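Local coordinates for uncharacterized protein (Legionella longbeachae NSW150, PDB 4JZA), which dephosphorylates phosphoinositides, removing the 3-phosphate of phosphatidylinositol 3-phosphate, and probably alters host lipid metabolism during Legionella infection, at residues L23-F27 / L161-E165; H377-R381 / H394-L399; N465-N469 / Y524-E528; L487-K492 / L505-Q509; V760-E765 / Y778-R782. One frame throughout, in Å; residues are numbered along the deposited sequence.

Contact 1 (L23-F27 / L161-E165)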
# COMPACT_ATOMS: atom_id res chain seq x y z
N LEU A 23 -0.99 -2.87 35.10
CA LEU A 23 -1.19 -2.95 33.68
C LEU A 23 -2.68 -2.82 33.43
O LEU A 23 -3.05 -2.03 32.58
CB LEU A 23 -0.62 -4.26 33.10
CG LEU A 23 0.91 -4.47 33.00
CD1 LEU A 23 1.23 -5.84 32.37
CD2 LEU A 23 1.58 -3.36 32.21
N GLU A 24 -3.54 -3.52 34.18
CA GLU A 24 -5.03 -3.37 33.97
C GLU A 24 -5.51 -1.94 34.09
O GLU A 24 -6.34 -1.46 33.34
CB GLU A 24 -5.85 -4.25 34.92
CG GLU A 24 -6.31 -5.58 34.33
CD GLU A 24 -7.19 -5.40 33.08
OE1 GLU A 24 -7.06 -6.23 32.15
OE2 GLU A 24 -7.99 -4.45 33.00
N VAL A 25 -4.93 -1.23 35.04
CA VAL A 25 -5.32 0.13 35.30
C VAL A 25 -4.98 1.03 34.09
O VAL A 25 -5.86 1.71 33.56
CB VAL A 25 -4.68 0.63 36.64
CG1 VAL A 25 -4.77 2.15 36.77
CG2 VAL A 25 -5.36 -0.05 37.84
N ARG A 26 -3.72 0.97 33.66
CA ARG A 26 -3.21 1.83 32.58
C ARG A 26 -3.71 1.37 31.20
O ARG A 26 -3.88 2.21 30.30
CB ARG A 26 -1.68 1.90 32.63
CG ARG A 26 -1.03 2.78 31.59
CD ARG A 26 -1.30 4.28 31.76
NE ARG A 26 -0.64 5.10 30.73
CZ ARG A 26 -0.98 5.16 29.42
NH1 ARG A 26 -1.98 4.46 28.93
NH2 ARG A 26 -0.31 5.94 28.57
N PHE A 27 -3.97 0.06 31.07
CA PHE A 27 -4.25 -0.59 29.77
C PHE A 27 -5.44 -1.56 29.85
O PHE A 27 -5.29 -2.76 29.60
CB PHE A 27 -2.99 -1.34 29.28
CG PHE A 27 -1.79 -0.46 29.13
CD1 PHE A 27 -1.86 0.66 28.31
CD2 PHE A 27 -0.63 -0.71 29.81
CE1 PHE A 27 -0.77 1.50 28.16
CE2 PHE A 27 0.47 0.12 29.67
CZ PHE A 27 0.40 1.21 28.83
N LEU A 161 8.69 0.26 29.99
CA LEU A 161 7.62 0.05 29.04
C LEU A 161 7.76 0.99 27.87
O LEU A 161 7.81 2.20 28.05
CB LEU A 161 6.27 0.29 29.71
CG LEU A 161 5.49 -0.91 30.22
CD1 LEU A 161 6.40 -1.92 30.89
CD2 LEU A 161 4.40 -0.47 31.18
N GLN A 162 7.79 0.43 26.67
CA GLN A 162 7.65 1.22 25.46
C GLN A 162 6.19 1.12 25.08
O GLN A 162 5.62 0.02 25.06
CB GLN A 162 8.51 0.66 24.36
CG GLN A 162 9.97 0.48 24.72
CD GLN A 162 10.65 -0.16 23.56
OE1 GLN A 162 10.52 0.31 22.53
NE2 GLN A 162 11.36 -1.15 23.70
N VAL A 163 5.58 2.26 24.81
CA VAL A 163 4.16 2.34 24.56
C VAL A 163 3.81 3.07 23.26
O VAL A 163 4.29 4.20 23.03
CB VAL A 163 3.52 3.10 25.70
CG1 VAL A 163 2.03 3.30 25.47
CG2 VAL A 163 3.72 2.32 26.97
N ASP A 164 2.98 2.47 22.41
CA ASP A 164 2.46 3.22 21.22
C ASP A 164 0.97 3.11 21.13
O ASP A 164 0.42 2.04 20.93
CB ASP A 164 3.08 2.77 19.89
CG ASP A 164 4.48 3.33 19.66
OD1 ASP A 164 5.44 2.82 20.25
OD2 ASP A 164 4.63 4.29 18.89
N GLU A 165 0.30 4.24 21.34
CA GLU A 165 -1.14 4.27 21.39
C GLU A 165 -1.58 4.78 20.03
O GLU A 165 -1.15 5.82 19.57
CB GLU A 165 -1.64 5.16 22.58
CG GLU A 165 -1.59 4.41 23.95
CD GLU A 165 -1.58 5.26 25.24
OE1 GLU A 165 -0.93 6.33 25.32
OE2 GLU A 165 -2.17 4.79 26.23
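Leu23, Arg26 and Phe27, at the C-terminal end of helix 17-26, pack against Leu161, Val163 and Glu165 on one face of strand 159-166, which lies within the large mixed sheet of this alpha/beta fold. The polar half is a salt bridge. Arg26 NH1 donates to Glu165 OE2 over 2.7 Å at 164°; the oxygen lies in the guanidinium plane and is met on its syn side, with the guanidinium and carboxylate planes 34° apart. Arg26 NH2 adds a weak bond to Glu165 OE1 at 3.3 Å and another weak one to the already engaged OE2. Glu165 OE1 also pairs with Lys371, so the carboxylate is held by two cations and its negative charge is probably stabilised. In the helix-on-sheet packing, strands 144-150 and 352-359 flank strand 159-166, and Gln162 and Asp164 point the other way, toward helix 604-612. Phe27 is the first residue to leave the helical conformation. Its CZ meets Val163 CG2 at 4.0 Å, while CE2 lies 4.3 Å from Leu161 CD2, which comes at the ring edge. Leu161 CD2 is also 4.2 Å from Leu23 CD2. In Arg26, chi1 sets CG over one face of the Phe27 ring, toward its rim; the bend at chi2 (68°) then carries the guanidinium to Glu165.

Contact 2 (H377-R381 / H394-L399)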
# COMPACT_ATOMS: atom_id res chain seq x y z
N HIS A 377 4.54 10.81 6.71
CA HIS A 377 4.79 12.18 6.33
C HIS A 377 3.46 12.85 6.05
O HIS A 377 2.61 12.24 5.53
CB HIS A 377 5.69 12.24 5.08
CG HIS A 377 6.40 13.55 4.94
ND1 HIS A 377 5.86 14.61 4.25
CD2 HIS A 377 7.56 14.00 5.45
CE1 HIS A 377 6.68 15.64 4.32
NE2 HIS A 377 7.73 15.29 5.03
N ILE A 378 3.28 14.11 6.41
CA ILE A 378 1.97 14.80 6.23
C ILE A 378 1.56 14.94 4.76
O ILE A 378 0.38 15.05 4.45
CB ILE A 378 1.96 16.21 6.87
CG1 ILE A 378 3.18 17.04 6.44
CG2 ILE A 378 1.96 16.13 8.39
CD1 ILE A 378 2.96 18.52 6.60
N ALA A 379 2.53 14.93 3.86
CA ALA A 379 2.25 15.05 2.44
C ALA A 379 2.19 13.67 1.84
O ALA A 379 2.82 12.73 2.35
CB ALA A 379 3.33 15.86 1.76
N THR A 380 1.45 13.52 0.75
CA THR A 380 1.25 12.17 0.21
C THR A 380 2.07 11.90 -1.05
O THR A 380 1.90 12.55 -2.06
CB THR A 380 -0.23 11.84 0.02
OG1 THR A 380 -0.34 10.64 -0.73
CG2 THR A 380 -0.96 12.98 -0.69
N ARG A 381 2.98 10.93 -0.98
CA ARG A 381 3.68 10.43 -2.16
C ARG A 381 2.74 9.84 -3.23
O ARG A 381 3.11 9.73 -4.39
CB ARG A 381 4.71 9.36 -1.76
CG ARG A 381 4.08 8.06 -1.26
CD ARG A 381 5.11 6.97 -1.03
NE ARG A 381 5.91 6.72 -2.23
CZ ARG A 381 7.17 6.26 -2.24
NH1 ARG A 381 7.86 5.98 -1.12
NH2 ARG A 381 7.78 6.12 -3.43
N HIS A 394 -4.72 17.15 1.53
CA HIS A 394 -3.94 16.15 2.28
C HIS A 394 -2.92 16.76 3.27
O HIS A 394 -2.93 16.44 4.47
CB HIS A 394 -3.22 15.20 1.31
CG HIS A 394 -4.11 14.20 0.68
ND1 HIS A 394 -4.10 12.87 1.04
CD2 HIS A 394 -5.08 14.32 -0.26
CE1 HIS A 394 -5.00 12.21 0.33
NE2 HIS A 394 -5.61 13.07 -0.46
N SER A 395 -2.04 17.63 2.78
CA SER A 395 -1.05 18.19 3.67
C SER A 395 -1.68 19.07 4.74
O SER A 395 -1.36 18.96 5.92
CB SER A 395 0.04 18.91 2.88
OG SER A 395 -0.46 20.03 2.20
N ASP A 396 -2.64 19.91 4.36
CA ASP A 396 -3.28 20.79 5.37
C ASP A 396 -3.99 19.96 6.42
O ASP A 396 -3.80 20.14 7.63
CB ASP A 396 -4.35 21.73 4.75
CG ASP A 396 -3.79 22.84 3.84
OD1 ASP A 396 -2.65 23.32 4.01
OD2 ASP A 396 -4.57 23.25 2.94
N SER A 397 -4.88 19.10 5.95
CA SER A 397 -5.72 18.34 6.82
C SER A 397 -4.88 17.49 7.72
O SER A 397 -5.20 17.35 8.90
CB SER A 397 -6.75 17.48 6.05
OG SER A 397 -7.91 18.22 5.62
N ASN A 398 -3.79 16.95 7.19
CA ASN A 398 -2.88 16.08 7.98
C ASN A 398 -2.03 16.88 8.98
O ASN A 398 -1.86 16.51 10.14
CB ASN A 398 -1.96 15.22 7.08
CG ASN A 398 -2.69 14.05 6.45
OD1 ASN A 398 -3.74 13.62 6.92
ND2 ASN A 398 -2.14 13.55 5.36
N LEU A 399 -1.52 18.01 8.53
CA LEU A 399 -0.83 18.89 9.45
C LEU A 399 -1.73 19.28 10.64
O LEU A 399 -1.30 19.20 11.77
CB LEU A 399 -0.32 20.12 8.73
CG LEU A 399 0.37 21.16 9.59
CD1 LEU A 399 1.56 20.52 10.34
CD2 LEU A 399 0.81 22.31 8.67
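Loop 377-381 runs up to one side of helix 388-402 and comes nearest at Ala379 and Ser395, whose CA atoms are 4.7 Å apart. The Ile378 carbonyl is directed at the helix: its O lies 3.5 Å from Ser395 CA in a CA-H...O contact, and it accepts a hydrogen bond from Asn398 ND2 at 3.1 Å. That hydrogen bond is nearly straight at the hydrogen (169°) and lies in the amide plane of Asn398, although the donor is tilted 32° from the plane of the carbonyl. Asn398 thus ties a buried loop carbonyl to the helix. Ile378 contributes the largest share of the buried surface: its CB stands 4.0 Å from Asn398 CB, and CD1 reaches Leu399 CB at 4.2 Å. Thr380 has OG1 opposite its own N (chi1 169°), which leaves CG2 close to the His394 imidazole, obliquely placed, 3.6 Å from ND1, while OG1 bonds to Arg343 O. Beyond the loop, Ala448 of helix 441-454 touches Ile378 from outside the pair. His377 pairs through its backbone with Val551, which follows strand 545-549 in a CX5R sequence. That sequence is consistent with the phosphate-binding P-loop of cysteine-dependent phosphatases, placing this loop-on-helix contact beside the probable active site.

Contact 3 (N465-N469 / Y524-E528)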
# COMPACT_ATOMS: atom_id res chain seq x y z
N ASN A 465 14.48 19.17 9.47
CA ASN A 465 14.65 18.00 8.64
C ASN A 465 16.07 17.45 8.69
O ASN A 465 17.01 18.23 8.59
CB ASN A 465 14.36 18.32 7.19
CG ASN A 465 14.43 17.10 6.34
OD1 ASN A 465 15.31 16.95 5.50
ND2 ASN A 465 13.56 16.17 6.62
N HIS A 466 16.21 16.13 8.82
CA HIS A 466 17.51 15.49 8.94
C HIS A 466 17.73 14.48 7.88
O HIS A 466 17.28 13.33 7.97
CB HIS A 466 17.67 14.86 10.29
CG HIS A 466 17.61 15.86 11.38
ND1 HIS A 466 18.57 16.83 11.53
CD2 HIS A 466 16.67 16.09 12.32
CE1 HIS A 466 18.24 17.60 12.55
NE2 HIS A 466 17.09 17.17 13.05
N PRO A 467 18.41 14.92 6.82
CA PRO A 467 18.66 14.02 5.73
C PRO A 467 19.80 13.17 6.16
O PRO A 467 20.55 13.56 7.02
CB PRO A 467 19.04 14.97 4.59
CG PRO A 467 19.57 16.19 5.25
CD PRO A 467 18.82 16.30 6.53
N TYR A 468 19.88 11.98 5.59
CA TYR A 468 21.05 11.11 5.78
C TYR A 468 21.02 10.10 4.60
O TYR A 468 20.38 9.05 4.65
CB TYR A 468 21.09 10.42 7.16
CG TYR A 468 22.36 9.64 7.35
CD1 TYR A 468 23.59 10.28 7.25
CD2 TYR A 468 22.36 8.27 7.57
CE1 TYR A 468 24.78 9.59 7.38
CE2 TYR A 468 23.55 7.56 7.70
CZ TYR A 468 24.75 8.23 7.60
OH TYR A 468 25.95 7.61 7.71
N ASN A 469 21.71 10.47 3.52
CA ASN A 469 21.61 9.75 2.26
C ASN A 469 22.95 9.80 1.47
O ASN A 469 23.78 10.69 1.67
CB ASN A 469 20.46 10.34 1.46
CG ASN A 469 20.08 9.47 0.27
OD1 ASN A 469 20.13 8.22 0.33
ND2 ASN A 469 19.75 10.13 -0.86
N TYR A 524 28.72 9.81 11.16
CA TYR A 524 27.68 10.73 10.69
C TYR A 524 26.29 10.22 11.03
O TYR A 524 25.40 11.01 11.25
CB TYR A 524 27.74 10.91 9.17
CG TYR A 524 28.84 11.79 8.68
CD1 TYR A 524 28.73 13.17 8.75
CD2 TYR A 524 29.98 11.25 8.13
CE1 TYR A 524 29.74 13.99 8.30
CE2 TYR A 524 31.00 12.05 7.70
CZ TYR A 524 30.87 13.42 7.77
OH TYR A 524 31.91 14.19 7.33
N ALA A 525 26.11 8.91 11.01
CA ALA A 525 24.84 8.32 11.36
C ALA A 525 24.52 8.67 12.81
O ALA A 525 23.42 9.12 13.12
CB ALA A 525 24.86 6.80 11.16
N GLY A 526 25.47 8.49 13.68
CA GLY A 526 25.25 8.80 15.07
C GLY A 526 25.01 10.27 15.31
O GLY A 526 24.20 10.65 16.20
N ARG A 527 25.69 11.09 14.54
CA ARG A 527 25.53 12.51 14.71
C ARG A 527 24.07 12.83 14.46
O ARG A 527 23.44 13.56 15.26
CB ARG A 527 26.43 13.30 13.78
CG ARG A 527 26.13 14.80 13.77
CD ARG A 527 27.29 15.57 13.13
NE ARG A 527 26.94 16.96 12.89
CZ ARG A 527 26.22 17.40 11.86
NH1 ARG A 527 25.76 16.57 10.93
NH2 ARG A 527 25.95 18.70 11.76
N GLU A 528 23.51 12.27 13.38
CA GLU A 528 22.10 12.47 13.06
C GLU A 528 21.11 12.06 14.15
O GLU A 528 20.10 12.71 14.35
CB GLU A 528 21.73 11.74 11.77
CG GLU A 528 22.42 12.30 10.55
CD GLU A 528 22.14 13.76 10.26
OE1 GLU A 528 21.04 14.24 10.47
OE2 GLU A 528 23.00 14.46 9.77
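His466 meets the first turn of helix 524-542 through its CB, which lies 3.4 Å from Glu528 OE1. The imidazole and the carboxylate are turned 55° against each other and share no hydrogen bond; Thr477 OG1 links them instead, bonded both to His466 ND1 and to Glu528 OE1. On the far side of the ring, NE2 bonds to Glu535, two turns further along the same helix, so both nitrogens are engaged and the rotation of the buried ring is fixed. At Pro467 the ring turns away from the helix and the carbonyl faces the Glu528 carboxylate without a hydrogen bond. This loop leaves strand 462-465, an outermost strand of the large mixed sheet, and leads into the small hairpin of strands 469-470 and 474-475; the contact therefore packs the loop leaving the edge strand against the start of a helix. Tyr468 covers that start. Its ring reaches the first turn, and Ala525 CA sits over one face in a CH-pi contact, 4.1 Å from the ring centroid and 26° off the normal. Around the ring, CE1 lies 3.7 Å from Tyr524 CB, CE2 3.8 Å from Ala525 CB, and CD1 4.0 Å from Glu528 CG. Glu528 reaches back toward the loop because its chain folds at chi2 (-60°). Trp624 stacks with the Tyr468 ring, and its NE1 bonds to the Tyr468 O; Leu474 of the hairpin touches both Tyr468 and Tyr524.

Contact 4 (L487-K492 / L505-Q509)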
# COMPACT_ATOMS: atom_id res chain seq x y z
N LEU A 487 16.01 26.95 15.85
CA LEU A 487 15.70 26.17 17.02
C LEU A 487 16.56 26.62 18.22
O LEU A 487 16.01 26.87 19.30
CB LEU A 487 15.81 24.68 16.78
CG LEU A 487 14.98 23.79 17.73
CD1 LEU A 487 15.23 22.33 17.50
CD2 LEU A 487 15.29 24.03 19.18
N LEU A 488 17.88 26.76 18.05
CA LEU A 488 18.73 27.32 19.12
C LEU A 488 18.29 28.72 19.60
O LEU A 488 18.19 28.99 20.79
CB LEU A 488 20.19 27.42 18.67
CG LEU A 488 20.97 26.16 18.97
CD1 LEU A 488 22.28 26.15 18.20
CD2 LEU A 488 21.21 26.02 20.46
N VAL A 489 18.03 29.60 18.65
CA VAL A 489 17.59 30.91 19.01
C VAL A 489 16.30 30.84 19.81
O VAL A 489 16.23 31.39 20.90
CB VAL A 489 17.49 31.80 17.76
CG1 VAL A 489 16.70 33.07 18.07
CG2 VAL A 489 18.90 32.10 17.26
N THR A 490 15.29 30.14 19.30
CA THR A 490 14.00 30.01 19.98
C THR A 490 14.13 29.35 21.36
O THR A 490 13.46 29.75 22.34
CB THR A 490 12.99 29.19 19.17
OG1 THR A 490 12.94 29.66 17.82
CG2 THR A 490 11.61 29.31 19.75
N ALA A 491 15.00 28.37 21.45
CA ALA A 491 15.09 27.61 22.68
C ALA A 491 15.92 28.30 23.74
O ALA A 491 15.68 28.10 24.92
CB ALA A 491 15.59 26.21 22.42
N LYS A 492 16.89 29.12 23.35
CA LYS A 492 17.63 29.90 24.35
C LYS A 492 16.74 30.84 25.15
O LYS A 492 16.91 30.97 26.37
CB LYS A 492 18.77 30.69 23.72
CG LYS A 492 19.94 29.78 23.39
CD LYS A 492 21.19 30.54 22.98
CE LYS A 492 21.79 29.95 21.71
NZ LYS A 492 23.26 29.81 21.83
N LEU A 505 21.05 22.40 25.29
CA LEU A 505 21.44 23.37 24.24
C LEU A 505 22.96 23.36 23.98
O LEU A 505 23.38 23.44 22.84
CB LEU A 505 20.95 24.80 24.52
CG LEU A 505 19.46 24.95 24.81
CD1 LEU A 505 19.09 26.35 25.26
CD2 LEU A 505 18.67 24.59 23.58
N ASP A 506 23.76 23.20 25.01
CA ASP A 506 25.21 23.16 24.82
C ASP A 506 25.57 21.96 23.95
O ASP A 506 26.28 22.07 22.95
CB ASP A 506 25.97 23.07 26.16
CG ASP A 506 25.82 24.34 27.02
OD1 ASP A 506 25.68 25.43 26.44
OD2 ASP A 506 25.80 24.23 28.28
N GLN A 507 25.06 20.80 24.35
CA GLN A 507 25.25 19.56 23.61
C GLN A 507 24.81 19.66 22.15
O GLN A 507 25.53 19.26 21.26
CB GLN A 507 24.52 18.42 24.31
CG GLN A 507 25.38 17.74 25.33
CD GLN A 507 26.74 17.37 24.73
OE1 GLN A 507 27.77 17.61 25.34
NE2 GLN A 507 26.76 16.82 23.51
N TYR A 508 23.62 20.19 21.90
CA TYR A 508 23.10 20.32 20.54
C TYR A 508 23.99 21.21 19.69
O TYR A 508 24.22 20.91 18.53
CB TYR A 508 21.68 20.88 20.58
CG TYR A 508 20.97 21.01 19.22
CD1 TYR A 508 20.56 19.89 18.54
CD2 TYR A 508 20.69 22.24 18.67
CE1 TYR A 508 19.92 19.99 17.32
CE2 TYR A 508 20.04 22.36 17.47
CZ TYR A 508 19.64 21.22 16.79
OH TYR A 508 18.97 21.32 15.59
N GLN A 509 24.45 22.33 20.25
CA GLN A 509 25.38 23.21 19.56
C GLN A 509 26.63 22.42 19.19
O GLN A 509 27.14 22.51 18.07
CB GLN A 509 25.76 24.34 20.49
CG GLN A 509 26.73 25.35 19.92
CD GLN A 509 26.01 26.58 19.44
OE1 GLN A 509 25.45 27.35 20.26
NE2 GLN A 509 25.97 26.77 18.10
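Leu488 and Leu505 sit at the heart of a helical hairpin in which helices 482-492 and 501-513 run nearly antiparallel; the axes of 487-492 and 505-509 make 169° and approach to 11.1 Å. The tight side is apolar. Leu505 directs its end between two residues of the facing helix: CD2 touches Ala491 CB at 3.7 Å, and CD1 meets Lys492 CA at 3.9 Å. Leu488 CG lies in the plane of the Tyr508 ring, at its edge, 3.9 Å from Tyr508 CD2, while Leu488 CD2 is 4.2 Å from Leu505 CB. Tyr508 swings its ring toward this core (chi1 -177°); the hydroxyl bonds to Ser484 of helix 482-492 and to Glu535 of helix 524-542. Helix 524-542 closes the buried side, Ile538 touching both Ala491 and Leu505. The outer side is looser and polar. There the exposed Lys492 chain runs past Leu505, its CG 4.0 Å from Leu505 CD1, and Gln509 bends at chi2 (100°) to bring its amide across Leu488, NE2 lying 3.7 Å from Leu488 CD1. At the rim, Lys492 NZ stands 3.6 Å from Gln509 OE1 with no hydrogen bond between them.

Contact 5 (V760-E765 / Y778-R782)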
# COMPACT_ATOMS: atom_id res chain seq x y z
N VAL A 760 -6.59 -28.77 -25.84
CA VAL A 760 -7.67 -28.09 -26.53
C VAL A 760 -7.49 -26.57 -26.58
O VAL A 760 -7.78 -25.94 -27.58
CB VAL A 760 -9.05 -28.40 -25.87
CG1 VAL A 760 -10.15 -27.45 -26.37
CG2 VAL A 760 -9.47 -29.85 -26.12
N SER A 761 -7.05 -25.98 -25.48
CA SER A 761 -6.95 -24.53 -25.42
C SER A 761 -5.93 -23.99 -26.43
O SER A 761 -6.00 -22.82 -26.78
CB SER A 761 -6.47 -24.12 -24.05
OG SER A 761 -5.11 -24.53 -23.85
N GLU A 762 -4.96 -24.84 -26.85
CA GLU A 762 -3.96 -24.50 -27.89
C GLU A 762 -4.49 -24.67 -29.34
O GLU A 762 -3.84 -24.19 -30.28
CB GLU A 762 -2.74 -25.40 -27.77
CG GLU A 762 -1.94 -25.26 -26.48
CD GLU A 762 -0.97 -26.43 -26.25
OE1 GLU A 762 -1.06 -27.51 -26.94
OE2 GLU A 762 -0.11 -26.24 -25.36
N ARG A 763 -5.62 -25.36 -29.52
CA ARG A 763 -6.07 -25.68 -30.85
C ARG A 763 -6.63 -24.42 -31.51
O ARG A 763 -7.03 -23.48 -30.85
CB ARG A 763 -7.17 -26.73 -30.85
CG ARG A 763 -6.84 -28.05 -30.19
CD ARG A 763 -5.62 -28.69 -30.81
NE ARG A 763 -4.51 -28.58 -29.91
CZ ARG A 763 -3.28 -29.01 -30.16
NH1 ARG A 763 -2.98 -29.55 -31.33
NH2 ARG A 763 -2.37 -28.91 -29.21
N PRO A 764 -6.60 -24.35 -32.85
CA PRO A 764 -7.19 -23.22 -33.54
C PRO A 764 -8.69 -23.27 -33.41
O PRO A 764 -9.22 -24.32 -33.34
CB PRO A 764 -6.79 -23.47 -34.97
CG PRO A 764 -5.51 -24.15 -34.87
CD PRO A 764 -5.64 -25.06 -33.70
N GLU A 765 -9.34 -22.12 -33.45
CA GLU A 765 -10.76 -21.98 -33.17
C GLU A 765 -11.56 -22.59 -34.27
O GLU A 765 -12.39 -23.41 -34.01
CB GLU A 765 -11.14 -20.52 -33.08
CG GLU A 765 -12.42 -20.25 -32.30
CD GLU A 765 -12.11 -20.00 -30.84
OE1 GLU A 765 -12.24 -18.85 -30.37
OE2 GLU A 765 -11.70 -20.97 -30.17
N TYR A 778 -13.10 -30.91 -29.62
CA TYR A 778 -12.48 -29.62 -29.40
C TYR A 778 -13.48 -28.56 -28.98
O TYR A 778 -13.28 -27.81 -28.00
CB TYR A 778 -11.77 -29.12 -30.66
CG TYR A 778 -10.51 -29.86 -31.08
CD1 TYR A 778 -9.99 -30.92 -30.35
CD2 TYR A 778 -9.81 -29.47 -32.24
CE1 TYR A 778 -8.85 -31.58 -30.75
CE2 TYR A 778 -8.65 -30.11 -32.63
CZ TYR A 778 -8.18 -31.17 -31.90
OH TYR A 778 -7.02 -31.81 -32.29
N GLY A 779 -14.58 -28.49 -29.73
CA GLY A 779 -15.61 -27.48 -29.46
C GLY A 779 -16.26 -27.55 -28.10
O GLY A 779 -16.46 -26.58 -27.42
N ARG A 780 -16.63 -28.74 -27.68
CA ARG A 780 -17.30 -28.89 -26.38
C ARG A 780 -16.36 -28.66 -25.23
O ARG A 780 -16.73 -27.96 -24.27
CB ARG A 780 -17.90 -30.29 -26.22
CG ARG A 780 -19.01 -30.56 -27.19
CD ARG A 780 -20.23 -29.78 -26.85
NE ARG A 780 -21.26 -30.01 -27.85
CZ ARG A 780 -22.49 -29.52 -27.80
NH1 ARG A 780 -22.87 -28.78 -26.81
NH2 ARG A 780 -23.37 -29.83 -28.71
N LEU A 781 -15.19 -29.31 -25.28
CA LEU A 781 -14.19 -29.11 -24.27
C LEU A 781 -13.84 -27.63 -24.21
O LEU A 781 -13.71 -27.07 -23.13
CB LEU A 781 -12.96 -29.95 -24.54
CG LEU A 781 -13.20 -31.38 -24.07
CD1 LEU A 781 -12.15 -32.34 -24.60
CD2 LEU A 781 -13.21 -31.46 -22.56
N ARG A 782 -13.70 -26.97 -25.34
CA ARG A 782 -13.32 -25.57 -25.26
C ARG A 782 -14.45 -24.77 -24.64
O ARG A 782 -14.24 -23.74 -23.99
CB ARG A 782 -12.90 -25.04 -26.62
CG ARG A 782 -12.53 -23.56 -26.71
CD ARG A 782 -12.46 -23.12 -28.21
NE ARG A 782 -11.10 -23.33 -28.65
CZ ARG A 782 -10.68 -24.10 -29.65
NH1 ARG A 782 -11.49 -24.73 -30.54
NH2 ARG A 782 -9.39 -24.17 -29.81
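Val760 and Arg763 press against Tyr778, Leu781 and Arg782. Val760, deep in the contact, spreads its two methyls: CG1 lies 3.7 Å from Arg782 CB, and CG2 3.8 Å from Leu781 CB. Arg763 lays its aliphatic part, not its charge, on the tyrosine: CG sits over the centre of the Tyr778 ring, 3.7 Å from the centroid and 13° off the normal, a CH-pi contact, with Arg763 CD 3.7 Å from Tyr778 OH. The Arg782 guanidinium comes up from the other helix among the loop carbonyls, with Arg763 O at its edge, close but not hydrogen-bonded. Over one of its faces hangs Glu765 OE2, 2.9 Å from NE; the oxygen is well out of the guanidinium plane, so this salt bridge is one of charge alone, and Glu765 is poorly ordered. Arg782 gets there by extending CG away from its own N (chi1 177°) and turning at chi3 (-90°). The next shell sets the arginine of the loop: Arg763 folds at chi2 and chi3, its NE bonds to Val759 O, and its NH2 pairs with Glu762 OE1 at 3.0 Å through a weak hydrogen bond. Pro764 O, close to the Arg782 guanidinium, accepts a hydrogen bond from Arg770. All of this lies within the phosphoinositide phosphatase C-terminal domain, where the end of helix 748-761 and the following loop pack on helix 772-782; helix 731-740 touches Arg763 and Tyr778, while Trp805 of helix 794-817 touches Leu781.

From the N terminus, contact 1 closes first, bringing helix 17-26 onto strand 159-166 across 133 intervening residues. Contact 2 follows as a short local closure, folding the loop after strand 365-374 onto helix 388-402. Contact 3 then opens at the sheet edge and closes on helix 524-542; within that span contact 4 opens and closes, pairing two helices, and helix 524-542, one partner in contact 3, also packs against these two. Centres of contacts 3 and 4 are about 18 Å apart, and contact 2 comes within about 6 Å of contact 3 at the nearest atoms. Contact 5, another short closure, belongs to the C-terminal domain, its centre about 78 Å from that of contact 4. No spans cross.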